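Local atomic coordinates of Baccell_00875 (Bacteroides cellulosilyticus DSM 14838, PDB entry 5NO8), a protein that probably acts as a polysaccharide lyase that removes the rhamnose caps, linked to glucuronic acid, from complex arabinogalactan proteins. Residues A[468-479]-A[506-515]; A[598-606]-A[668-679]. One frame throughout, in Å; residues are numbered along the deposited sequence.

Interaction 1: A[468-479]-A[506-515]; sequences KQFVTDGYKTLK and AGMKKEYTDL
Val471 meets Met508 and Ala506 at the apolar centre of this helix pair. Its CG1 branch lies 3.8 Å from Met508 SD, while CG2 faces the CB of Ala506, so the two branches of one small residue serve two partners. Met508, at the N-cap position of helix 509-529, has an extended chain long enough to span the gap: SD lies beside Val471 and CE ends 3.3 Å from Thr472 OG1, also near Lys468 O. Two turns further on, Leu478 CD1 packs against Leu515 CD1 at 3.9 Å, the two leucines crossing almost at right angles. Leu503 of helix 496-505 touches both Val471 and Leu515.

Tyr475 leads from the greasy layer to the polar edge. With CG anti to the backbone N (chi1 167°), its ring reaches over to the other helix and is sandwiched: Glu511 CB sits over the centre of one face, 3.8 Å from the centroid in a CH-pi contact, and Lys479 CG of its own helix lies over the opposite face, nearer the rim. Leu515 CB touches the ring edge. The phenol OH is modelled 2.4 Å from Asp514 OD2, shorter than a normal hydrogen bond, so the exact geometry is doubtful. The same oxygen takes a salt bridge of 2.8 Å from Lys479 NZ, whose chain bends twice to arrive on the syn side; that amine also pairs with Asp518. At the far end the long, extended Lys468 reaches Ala506 O through NZ, a weak bond.

Segments 469-479 and 509-515 run 31° from parallel, their axes 11.3 Å apart at closest approach, a spacing that long side chains bridge. The contacts on its two faces limit the Tyr475 ring's rotation, and Lys479 would probably favour the ionised form of Asp514.

Interaction 2: A[598-606]-A[668-679]; sequences HWFGKRELF and VKAEFYDPYAND
Asp674 grips the loop that follows helix 596-600 with both carboxylate oxygens. OD1 accepts from Lys602 N at 2.8 Å and OD2 from Arg603 N at 3.0 Å, the latter bond nearly straight (168°) and on the syn lone pair. OD1 also takes Tyr676 N, forming an Asx turn, while a water that donates to OD2 accepts a weak bond from Leu605 N. A short acidic side chain suits this place because one flat group can satisfy several backbone amides. Replacing Asp674 with an alanine would probably leave the amides of Lys602, Arg603 and Tyr676 without these acceptors and the loop freer to shift.

Packing is tight around it. Gly601 lies against the carboxylate, where a side chain would clash. Lys602 lays CB over the centre of the Tyr676 ring, 3.6 Å from the centroid, and its extended chain continues past Pro675 to salt bridges with Glu372 and Asp370. Asn678, its OD1 held by Arg395, donates from ND2 to Phe600 O in the carbonyl plane, on a lone pair, at 3.0 Å; Asp679 OD2, also bonded to Tyr613, sits over the rim of one face of the Phe600 ring.

The other end is looser and closer to solvent. Exposed Arg603, bent at chi2 (-67°), brings NH1 over the centre of the Phe672 ring, a cation-pi contact with planes 41° apart, and its NH2 reaches Glu372. Leu605 CD1 touches the edge of that ring, but CG1 of exposed Val668 is 4.4 Å from Leu605 CD1.

The loop thus lies against strand 672-677, which pairs with strands 369-370 and 659-660, while Met660 and Ile665 pack against Leu605.

Overall arrangement
Interaction 1 closes before interaction 2 opens along the chain, and the two lie far apart: their centres are about 38 Å from each other and their nearest atoms about 18 Å. Interaction 1 sits at the periphery, its centre about 35 Å from the centre of the chain, and joins helices 469-485 and 509-529 in the helical region. Interaction 2 is centred only about 14 Å from that point and ties the loop after helix 596-600 to the four-stranded antiparallel sheet containing 672-677. They share no helix or strand. The first is helix-to-helix packing at the outer side of the helical region, whereas the second fixes a loop near the middle of the chain; the glycerol beside Phe600 there probably comes from the crystallisation liquor.

Interaction 1: A[468-479]-A[506-515]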
loop_
_atom_site.group_PDB
_atom_site.type_symbol
_atom_site.label_atom_id
_atom_site.label_comp_id
_atom_site.label_asym_id
_atom_site.label_seq_id
_atom_site.Cartn_x
_atom_site.Cartn_y
_atom_site.Cartn_z
ATOM N N LYS A 468 -14.476 -24.302 26.764
ATOM C CA LYS A 468 -15.508 -24.308 25.717
ATOM C C LYS A 468 -16.404 -23.069 25.680
ATOM O O LYS A 468 -16.988 -22.783 24.632
ATOM C CB LYS A 468 -16.364 -25.581 25.775
ATOM C CG LYS A 468 -15.628 -26.832 25.323
ATOM C CD LYS A 468 -16.511 -28.067 25.460
ATOM C CE LYS A 468 -15.748 -29.306 25.053
ATOM N NZ LYS A 468 -16.637 -30.490 25.021
ATOM N N GLN A 469 -16.490 -22.324 26.775
ATOM C CA GLN A 469 -17.264 -21.081 26.809
ATOM C C GLN A 469 -16.748 -20.028 25.803
ATOM O O GLN A 469 -17.523 -19.264 25.261
ATOM C CB GLN A 469 -17.293 -20.481 28.226
ATOM C CG GLN A 469 -18.172 -19.239 28.412
ATOM C CD GLN A 469 -19.656 -19.507 28.141
ATOM O OE1 GLN A 469 -20.202 -20.511 28.599
ATOM N NE2 GLN A 469 -20.313 -18.600 27.402
ATOM N N PHE A 470 -15.441 -19.999 25.556
ATOM C CA PHE A 470 -14.901 -19.141 24.489
ATOM C C PHE A 470 -15.456 -19.439 23.091
ATOM O O PHE A 470 -15.667 -18.528 22.292
ATOM C CB PHE A 470 -13.366 -19.219 24.474
ATOM C CG PHE A 470 -12.724 -18.457 25.574
ATOM C CD1 PHE A 470 -12.838 -17.093 25.632
ATOM C CD2 PHE A 470 -11.976 -19.106 26.550
ATOM C CE1 PHE A 470 -12.246 -16.367 26.636
ATOM C CE2 PHE A 470 -11.388 -18.382 27.562
ATOM C CZ PHE A 470 -11.528 -17.009 27.607
ATOM N N VAL A 471 -15.688 -20.705 22.793
ATOM C CA VAL A 471 -16.209 -21.111 21.518
ATOM C C VAL A 471 -17.677 -20.658 21.419
ATOM O O VAL A 471 -18.135 -20.209 20.357
ATOM C CB VAL A 471 -16.109 -22.627 21.327
ATOM C CG1 VAL A 471 -16.619 -23.044 19.958
ATOM C CG2 VAL A 471 -14.662 -23.103 21.528
ATOM N N THR A 472 -18.409 -20.802 22.526
ATOM C CA THR A 472 -19.786 -20.293 22.602
ATOM C C THR A 472 -19.826 -18.780 22.360
ATOM O O THR A 472 -20.613 -18.309 21.542
ATOM C CB THR A 472 -20.447 -20.671 23.955
ATOM O OG1 THR A 472 -20.551 -22.096 24.019
ATOM C CG2 THR A 472 -21.827 -20.029 24.124
ATOM N N ASP A 473 -18.954 -18.037 23.034
ATOM C CA ASP A 473 -18.894 -16.587 22.888
ATOM C C ASP A 473 -18.488 -16.163 21.474
ATOM O O ASP A 473 -19.047 -15.200 20.939
ATOM C CB ASP A 473 -17.948 -15.957 23.932
ATOM C CG ASP A 473 -18.447 -16.145 25.370
ATOM O OD1 ASP A 473 -19.611 -16.552 25.562
ATOM O OD2 ASP A 473 -17.670 -15.911 26.312
ATOM N N GLY A 474 -17.543 -16.882 20.872
ATOM C CA GLY A 474 -17.171 -16.644 19.477
ATOM C C GLY A 474 -18.361 -16.818 18.535
ATOM O O GLY A 474 -18.684 -15.930 17.735
ATOM N N TYR A 475 -19.011 -17.966 18.660
ATOM C CA TYR A 475 -20.188 -18.311 17.864
ATOM C C TYR A 475 -21.335 -17.300 18.020
ATOM O O TYR A 475 -21.908 -16.873 17.014
ATOM C CB TYR A 475 -20.645 -19.729 18.225
ATOM C CG TYR A 475 -22.018 -20.094 17.724
ATOM C CD1 TYR A 475 -22.216 -20.460 16.396
ATOM C CD2 TYR A 475 -23.120 -20.103 18.591
ATOM C CE1 TYR A 475 -23.480 -20.813 15.930
ATOM C CE2 TYR A 475 -24.386 -20.449 18.134
ATOM C CZ TYR A 475 -24.550 -20.811 16.810
ATOM O OH TYR A 475 -25.799 -21.132 16.340
ATOM N N LYS A 476 -21.631 -16.909 19.261
ATOM C CA LYS A 476 -22.720 -15.959 19.591
ATOM C C LYS A 476 -22.427 -14.514 19.163
ATOM O O LYS A 476 -23.337 -13.744 18.832
ATOM C CB LYS A 476 -23.018 -15.966 21.099
ATOM N N THR A 477 -21.152 -14.142 19.208
ATOM C CA THR A 477 -20.710 -12.887 18.631
ATOM C C THR A 477 -20.965 -12.876 17.125
ATOM O O THR A 477 -21.477 -11.887 16.587
ATOM C CB THR A 477 -19.232 -12.624 18.956
ATOM O OG1 THR A 477 -19.078 -12.567 20.370
ATOM C CG2 THR A 477 -18.744 -11.295 18.324
ATOM N N LEU A 478 -20.614 -13.956 16.439
ATOM C CA LEU A 478 -20.860 -14.036 15.014
ATOM C C LEU A 478 -22.364 -14.021 14.691
ATOM O O LEU A 478 -22.779 -13.406 13.702
ATOM C CB LEU A 478 -20.192 -15.255 14.393
ATOM C CG LEU A 478 -18.656 -15.222 14.331
ATOM C CD1 LEU A 478 -18.158 -16.528 13.747
ATOM C CD2 LEU A 478 -18.176 -14.021 13.513
ATOM N N LYS A 479 -23.170 -14.669 15.532
ATOM C CA LYS A 479 -24.633 -14.655 15.331
ATOM C C LYS A 479 -25.238 -13.267 15.515
ATOM O O LYS A 479 -26.100 -12.866 14.748
ATOM C CB LYS A 479 -25.310 -15.648 16.281
ATOM C CG LYS A 479 -24.973 -17.106 16.010
ATOM C CD LYS A 479 -25.305 -17.619 14.619
ATOM C CE LYS A 479 -26.786 -17.431 14.251
ATOM N NZ LYS A 479 -27.215 -18.397 13.200
ATOM N N ALA A 506 -14.664 -28.558 19.868
ATOM C CA ALA A 506 -15.450 -28.465 21.081
ATOM C C ALA A 506 -16.654 -29.420 21.073
ATOM O O ALA A 506 -17.367 -29.494 22.069
ATOM C CB ALA A 506 -15.919 -27.041 21.308
ATOM N N GLY A 507 -16.892 -30.113 19.958
ATOM C CA GLY A 507 -17.995 -31.063 19.846
ATOM C C GLY A 507 -19.368 -30.427 19.704
ATOM O O GLY A 507 -20.368 -31.118 19.859
ATOM N N MET A 508 -19.430 -29.133 19.387
ATOM C CA MET A 508 -20.703 -28.399 19.322
ATOM C C MET A 508 -21.296 -28.540 17.923
ATOM O O MET A 508 -21.178 -27.639 17.079
ATOM C CB MET A 508 -20.485 -26.938 19.692
ATOM C CG MET A 508 -20.092 -26.741 21.134
ATOM S SD MET A 508 -19.473 -25.074 21.396
ATOM C CE MET A 508 -19.348 -25.021 23.186
ATOM N N LYS A 509 -21.934 -29.687 17.698
ATOM C CA LYS A 509 -22.409 -30.126 16.378
ATOM C C LYS A 509 -23.509 -29.248 15.789
ATOM O O LYS A 509 -23.431 -28.912 14.612
ATOM C CB LYS A 509 -22.903 -31.581 16.430
ATOM C CG LYS A 509 -21.790 -32.624 16.478
ATOM C CD LYS A 509 -21.426 -33.143 15.088
ATOM C CE LYS A 509 -22.403 -34.208 14.589
ATOM N NZ LYS A 509 -22.159 -35.542 15.209
ATOM N N LYS A 510 -24.522 -28.908 16.591
ATOM C CA LYS A 510 -25.638 -28.061 16.132
ATOM C C LYS A 510 -25.160 -26.655 15.749
ATOM O O LYS A 510 -25.610 -26.082 14.751
ATOM C CB LYS A 510 -26.730 -27.941 17.194
ATOM N N GLU A 511 -24.245 -26.118 16.553
ATOM C CA GLU A 511 -23.708 -24.772 16.323
ATOM C C GLU A 511 -22.792 -24.764 15.100
ATOM O O GLU A 511 -22.817 -23.801 14.331
ATOM C CB GLU A 511 -22.987 -24.224 17.547
ATOM C CG GLU A 511 -23.891 -23.949 18.743
ATOM C CD GLU A 511 -24.138 -25.169 19.618
ATOM O OE1 GLU A 511 -23.812 -26.321 19.222
ATOM O OE2 GLU A 511 -24.673 -24.959 20.712
ATOM N N TYR A 512 -22.011 -25.828 14.922
ATOM C CA TYR A 512 -21.164 -26.005 13.733
ATOM C C TYR A 512 -21.969 -25.895 12.441
ATOM O O TYR A 512 -21.671 -25.061 11.574
ATOM C CB TYR A 512 -20.430 -27.355 13.771
ATOM C CG TYR A 512 -19.581 -27.653 12.557
ATOM C CD1 TYR A 512 -20.123 -28.268 11.437
ATOM C CD2 TYR A 512 -18.227 -27.321 12.527
ATOM C CE1 TYR A 512 -19.354 -28.528 10.323
ATOM C CE2 TYR A 512 -17.449 -27.589 11.423
ATOM C CZ TYR A 512 -18.017 -28.186 10.325
ATOM O OH TYR A 512 -17.263 -28.456 9.223
ATOM N N THR A 513 -22.981 -26.748 12.295
ATOM C CA THR A 513 -23.794 -26.760 11.076
ATOM C C THR A 513 -24.546 -25.442 10.871
ATOM O O THR A 513 -24.681 -24.992 9.734
ATOM C CB THR A 513 -24.802 -27.927 11.062
ATOM O OG1 THR A 513 -25.481 -27.975 12.319
ATOM C CG2 THR A 513 -24.092 -29.256 10.804
ATOM N N ASP A 514 -25.011 -24.824 11.956
ATOM C CA ASP A 514 -25.676 -23.515 11.879
ATOM C C ASP A 514 -24.756 -22.384 11.382
ATOM O O ASP A 514 -25.136 -21.576 10.519
ATOM C CB ASP A 514 -26.217 -23.124 13.250
ATOM C CG ASP A 514 -26.976 -21.822 13.224
ATOM O OD1 ASP A 514 -27.789 -21.624 12.303
ATOM O OD2 ASP A 514 -26.779 -20.995 14.132
ATOM N N LEU A 515 -23.564 -22.319 11.959
ATOM C CA LEU A 515 -22.564 -21.342 11.517
ATOM C C LEU A 515 -22.127 -21.617 10.089
ATOM O O LEU A 515 -22.014 -20.689 9.298
ATOM C CB LEU A 515 -21.352 -21.333 12.447
ATOM C CG LEU A 515 -20.352 -20.194 12.195
ATOM C CD1 LEU A 515 -21.001 -18.836 12.392
ATOM C CD2 LEU A 515 -19.136 -20.357 13.108
#

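Interaction 2: A[598-606]-A[668-679]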
loop_
_atom_site.group_PDB
_atom_site.type_symbol
_atom_site.label_atom_id
_atom_site.label_comp_id
_atom_site.label_asym_id
_atom_site.label_seq_id
_atom_site.Cartn_x
_atom_site.Cartn_y
_atom_site.Cartn_z
ATOM N N HIS A 598 -4.203 9.275 8.235
ATOM C CA HIS A 598 -5.116 10.301 8.706
ATOM C C HIS A 598 -5.965 9.794 9.882
ATOM O O HIS A 598 -6.019 10.422 10.939
ATOM C CB HIS A 598 -6.063 10.791 7.602
ATOM C CG HIS A 598 -6.975 11.879 8.077
ATOM N ND1 HIS A 598 -6.543 13.173 8.283
ATOM C CD2 HIS A 598 -8.271 11.844 8.484
ATOM C CE1 HIS A 598 -7.544 13.898 8.763
ATOM N NE2 HIS A 598 -8.605 13.114 8.891
ATOM N N TRP A 599 -6.627 8.672 9.666
ATOM C CA TRP A 599 -7.638 8.163 10.613
ATOM C C TRP A 599 -7.017 7.534 11.858
ATOM O O TRP A 599 -7.629 7.554 12.917
ATOM C CB TRP A 599 -8.553 7.146 9.934
ATOM C CG TRP A 599 -9.218 7.681 8.716
ATOM C CD1 TRP A 599 -8.949 7.343 7.413
ATOM C CD2 TRP A 599 -10.258 8.661 8.675
ATOM N NE1 TRP A 599 -9.750 8.068 6.566
ATOM C CE2 TRP A 599 -10.573 8.876 7.308
ATOM C CE3 TRP A 599 -10.960 9.378 9.663
ATOM C CZ2 TRP A 599 -11.561 9.795 6.894
ATOM C CZ3 TRP A 599 -11.949 10.297 9.255
ATOM C CH2 TRP A 599 -12.233 10.496 7.876
ATOM N N PHE A 600 -5.817 6.967 11.722
ATOM C CA PHE A 600 -5.176 6.199 12.808
ATOM C C PHE A 600 -3.901 6.792 13.394
ATOM O O PHE A 600 -3.544 6.479 14.528
ATOM C CB PHE A 600 -4.936 4.775 12.316
ATOM C CG PHE A 600 -6.204 4.033 12.032
ATOM C CD1 PHE A 600 -6.820 4.117 10.795
ATOM C CD2 PHE A 600 -6.826 3.287 13.030
ATOM C CE1 PHE A 600 -8.006 3.451 10.545
ATOM C CE2 PHE A 600 -8.007 2.621 12.781
ATOM C CZ PHE A 600 -8.611 2.718 11.543
ATOM N N GLY A 601 -3.224 7.674 12.664
ATOM C CA GLY A 601 -1.904 8.143 13.065
ATOM C C GLY A 601 -1.928 9.393 13.902
ATOM O O GLY A 601 -2.914 10.157 13.880
ATOM N N LYS A 602 -0.835 9.625 14.615
ATOM C CA LYS A 602 -0.616 10.875 15.318
ATOM C C LYS A 602 -0.535 12.088 14.381
ATOM O O LYS A 602 -1.032 13.166 14.719
ATOM C CB LYS A 602 0.688 10.838 16.117
ATOM C CG LYS A 602 0.789 12.012 17.089
ATOM C CD LYS A 602 1.975 11.855 18.015
ATOM C CE LYS A 602 1.964 12.870 19.142
ATOM N NZ LYS A 602 3.297 12.886 19.810
ATOM N N ARG A 603 0.123 11.924 13.234
ATOM C CA ARG A 603 0.367 13.055 12.317
ATOM C C ARG A 603 -0.826 13.378 11.415
ATOM O O ARG A 603 -0.801 14.409 10.708
ATOM C CB ARG A 603 1.587 12.770 11.457
ATOM C CG ARG A 603 2.884 12.624 12.236
ATOM C CD ARG A 603 3.358 13.894 12.908
ATOM N NE ARG A 603 4.610 13.601 13.617
ATOM C CZ ARG A 603 5.811 13.441 13.043
ATOM N NH1 ARG A 603 5.984 13.590 11.719
ATOM N NH2 ARG A 603 6.861 13.151 13.809
ATOM N N GLU A 604 -1.815 12.473 11.391
ATOM C CA GLU A 604 -3.101 12.665 10.703
ATOM C C GLU A 604 -2.938 13.012 9.214
ATOM O O GLU A 604 -3.690 13.807 8.660
ATOM C CB GLU A 604 -3.943 13.715 11.447
ATOM C CG GLU A 604 -4.205 13.317 12.902
ATOM C CD GLU A 604 -5.105 14.294 13.649
ATOM O OE1 GLU A 604 -5.443 15.361 13.091
ATOM O OE2 GLU A 604 -5.480 13.983 14.804
ATOM N N LEU A 605 -1.938 12.419 8.573
ATOM C CA LEU A 605 -1.654 12.703 7.156
ATOM C C LEU A 605 -2.340 11.710 6.230
ATOM O O LEU A 605 -2.004 10.517 6.239
ATOM C CB LEU A 605 -0.152 12.638 6.885
ATOM C CG LEU A 605 0.683 13.898 6.809
ATOM C CD1 LEU A 605 2.104 13.524 6.393
ATOM C CD2 LEU A 605 0.103 14.871 5.798
ATOM N N PHE A 606 -3.268 12.187 5.403
ATOM C CA PHE A 606 -3.678 11.438 4.232
ATOM C C PHE A 606 -2.449 11.259 3.345
ATOM O O PHE A 606 -1.500 12.031 3.425
ATOM C CB PHE A 606 -4.749 12.175 3.423
ATOM C CG PHE A 606 -6.126 12.083 4.001
ATOM C CD1 PHE A 606 -6.846 10.918 3.886
ATOM C CD2 PHE A 606 -6.699 13.176 4.660
ATOM C CE1 PHE A 606 -8.130 10.814 4.413
ATOM C CE2 PHE A 606 -7.982 13.090 5.176
ATOM C CZ PHE A 606 -8.697 11.901 5.060
ATOM N N VAL A 668 4.088 19.094 2.896
ATOM C CA VAL A 668 4.521 18.652 4.209
ATOM C C VAL A 668 5.437 17.452 4.003
ATOM O O VAL A 668 5.076 16.498 3.337
ATOM C CB VAL A 668 3.313 18.273 5.078
ATOM C CG1 VAL A 668 3.736 17.629 6.414
ATOM C CG2 VAL A 668 2.434 19.500 5.315
ATOM N N LYS A 669 6.594 17.489 4.633
ATOM C CA LYS A 669 7.565 16.400 4.514
ATOM C C LYS A 669 6.993 15.086 5.013
ATOM O O LYS A 669 6.422 15.044 6.117
ATOM C CB LYS A 669 8.826 16.728 5.319
ATOM C CG LYS A 669 9.967 15.723 5.087
ATOM C CD LYS A 669 10.497 15.791 3.672
ATOM C CE LYS A 669 11.518 14.716 3.338
ATOM N NZ LYS A 669 10.847 13.509 2.760
ATOM N N ALA A 670 7.083 14.037 4.196
ATOM C CA ALA A 670 6.651 12.707 4.614
ATOM C C ALA A 670 7.891 11.802 4.744
ATOM O O ALA A 670 8.881 12.248 5.353
ATOM C CB ALA A 670 5.556 12.172 3.696
ATOM N N GLU A 671 7.855 10.586 4.221
ATOM C CA GLU A 671 8.952 9.605 4.414
ATOM C C GLU A 671 9.221 9.367 5.905
ATOM O O GLU A 671 10.360 9.456 6.372
ATOM C CB GLU A 671 10.211 10.001 3.647
ATOM C CG GLU A 671 9.912 10.230 2.182
ATOM C CD GLU A 671 11.133 10.301 1.307
ATOM O OE1 GLU A 671 11.706 11.406 1.194
ATOM O OE2 GLU A 671 11.546 9.251 0.791
ATOM N N PHE A 672 8.179 9.039 6.649
ATOM C CA PHE A 672 8.352 8.741 8.068
ATOM C C PHE A 672 7.358 7.673 8.523
ATOM O O PHE A 672 6.300 7.478 7.925
ATOM C CB PHE A 672 8.210 10.018 8.930
ATOM C CG PHE A 672 6.834 10.610 8.910
ATOM C CD1 PHE A 672 5.833 10.110 9.705
ATOM C CD2 PHE A 672 6.549 11.696 8.109
ATOM C CE1 PHE A 672 4.552 10.627 9.672
ATOM C CE2 PHE A 672 5.280 12.233 8.084
ATOM C CZ PHE A 672 4.271 11.707 8.860
ATOM N N TYR A 673 7.734 6.999 9.609
ATOM C CA TYR A 673 6.836 6.099 10.340
ATOM C C TYR A 673 6.041 6.937 11.303
ATOM O O TYR A 673 6.615 7.686 12.115
ATOM C CB TYR A 673 7.652 5.022 11.116
ATOM C CG TYR A 673 8.278 4.021 10.213
ATOM C CD1 TYR A 673 7.539 2.985 9.692
ATOM C CD2 TYR A 673 9.622 4.115 9.853
ATOM C CE1 TYR A 673 8.100 2.063 8.815
ATOM C CE2 TYR A 673 10.182 3.196 8.968
ATOM C CZ TYR A 673 9.415 2.160 8.475
ATOM O OH TYR A 673 9.944 1.240 7.604
ATOM N N ASP A 674 4.721 6.840 11.223
ATOM C CA ASP A 674 3.887 7.551 12.178
ATOM C C ASP A 674 4.213 7.110 13.611
ATOM O O ASP A 674 4.411 5.915 13.852
ATOM C CB ASP A 674 2.416 7.341 11.895
ATOM C CG ASP A 674 1.557 8.290 12.696
ATOM O OD1 ASP A 674 1.308 7.969 13.882
ATOM O OD2 ASP A 674 1.221 9.373 12.140
ATOM N N PRO A 675 4.327 8.066 14.545
ATOM C CA PRO A 675 4.769 7.721 15.888
ATOM C C PRO A 675 3.761 7.010 16.797
ATOM O O PRO A 675 4.119 6.736 17.928
ATOM C CB PRO A 675 5.165 9.063 16.483
ATOM C CG PRO A 675 4.455 10.080 15.699
ATOM C CD PRO A 675 4.321 9.524 14.326
ATOM N N TYR A 676 2.534 6.750 16.341
ATOM C CA TYR A 676 1.610 5.917 17.109
ATOM C C TYR A 676 1.777 4.461 16.733
ATOM O O TYR A 676 1.813 4.132 15.551
ATOM C CB TYR A 676 0.121 6.267 16.880
ATOM C CG TYR A 676 -0.431 7.471 17.634
ATOM C CD1 TYR A 676 0.300 8.135 18.625
ATOM C CD2 TYR A 676 -1.724 7.929 17.363
ATOM C CE1 TYR A 676 -0.238 9.225 19.320
ATOM C CE2 TYR A 676 -2.259 9.025 18.047
ATOM C CZ TYR A 676 -1.506 9.668 19.006
ATOM O OH TYR A 676 -2.005 10.760 19.686
ATOM N N ALA A 677 1.816 3.595 17.742
ATOM C CA ALA A 677 1.437 2.191 17.552
ATOM C C ALA A 677 -0.064 2.132 17.821
ATOM O O ALA A 677 -0.534 2.467 18.923
ATOM C CB ALA A 677 2.179 1.288 18.503
ATOM N N ASN A 678 -0.812 1.763 16.799
ATOM C CA ASN A 678 -2.240 1.718 16.880
ATOM C C ASN A 678 -2.702 0.311 16.540
ATOM O O ASN A 678 -2.817 -0.527 17.444
ATOM C CB ASN A 678 -2.822 2.863 16.002
ATOM C CG ASN A 678 -4.312 2.996 16.142
ATOM O OD1 ASN A 678 -4.977 2.006 16.396
ATOM N ND2 ASN A 678 -4.859 4.229 15.975
ATOM N N ASP A 679 -2.919 0.014 15.265
ATOM C CA ASP A 679 -3.575 -1.205 14.824
ATOM C C ASP A 679 -2.709 -2.184 13.994
ATOM O O ASP A 679 -3.182 -3.225 13.555
ATOM C CB ASP A 679 -4.897 -0.846 14.063
ATOM C CG ASP A 679 -4.751 0.279 13.020
ATOM O OD1 ASP A 679 -3.798 1.115 13.053
ATOM O OD2 ASP A 679 -5.639 0.312 12.118
HETATM O O HOH W 1 0.284 10.210 9.631
#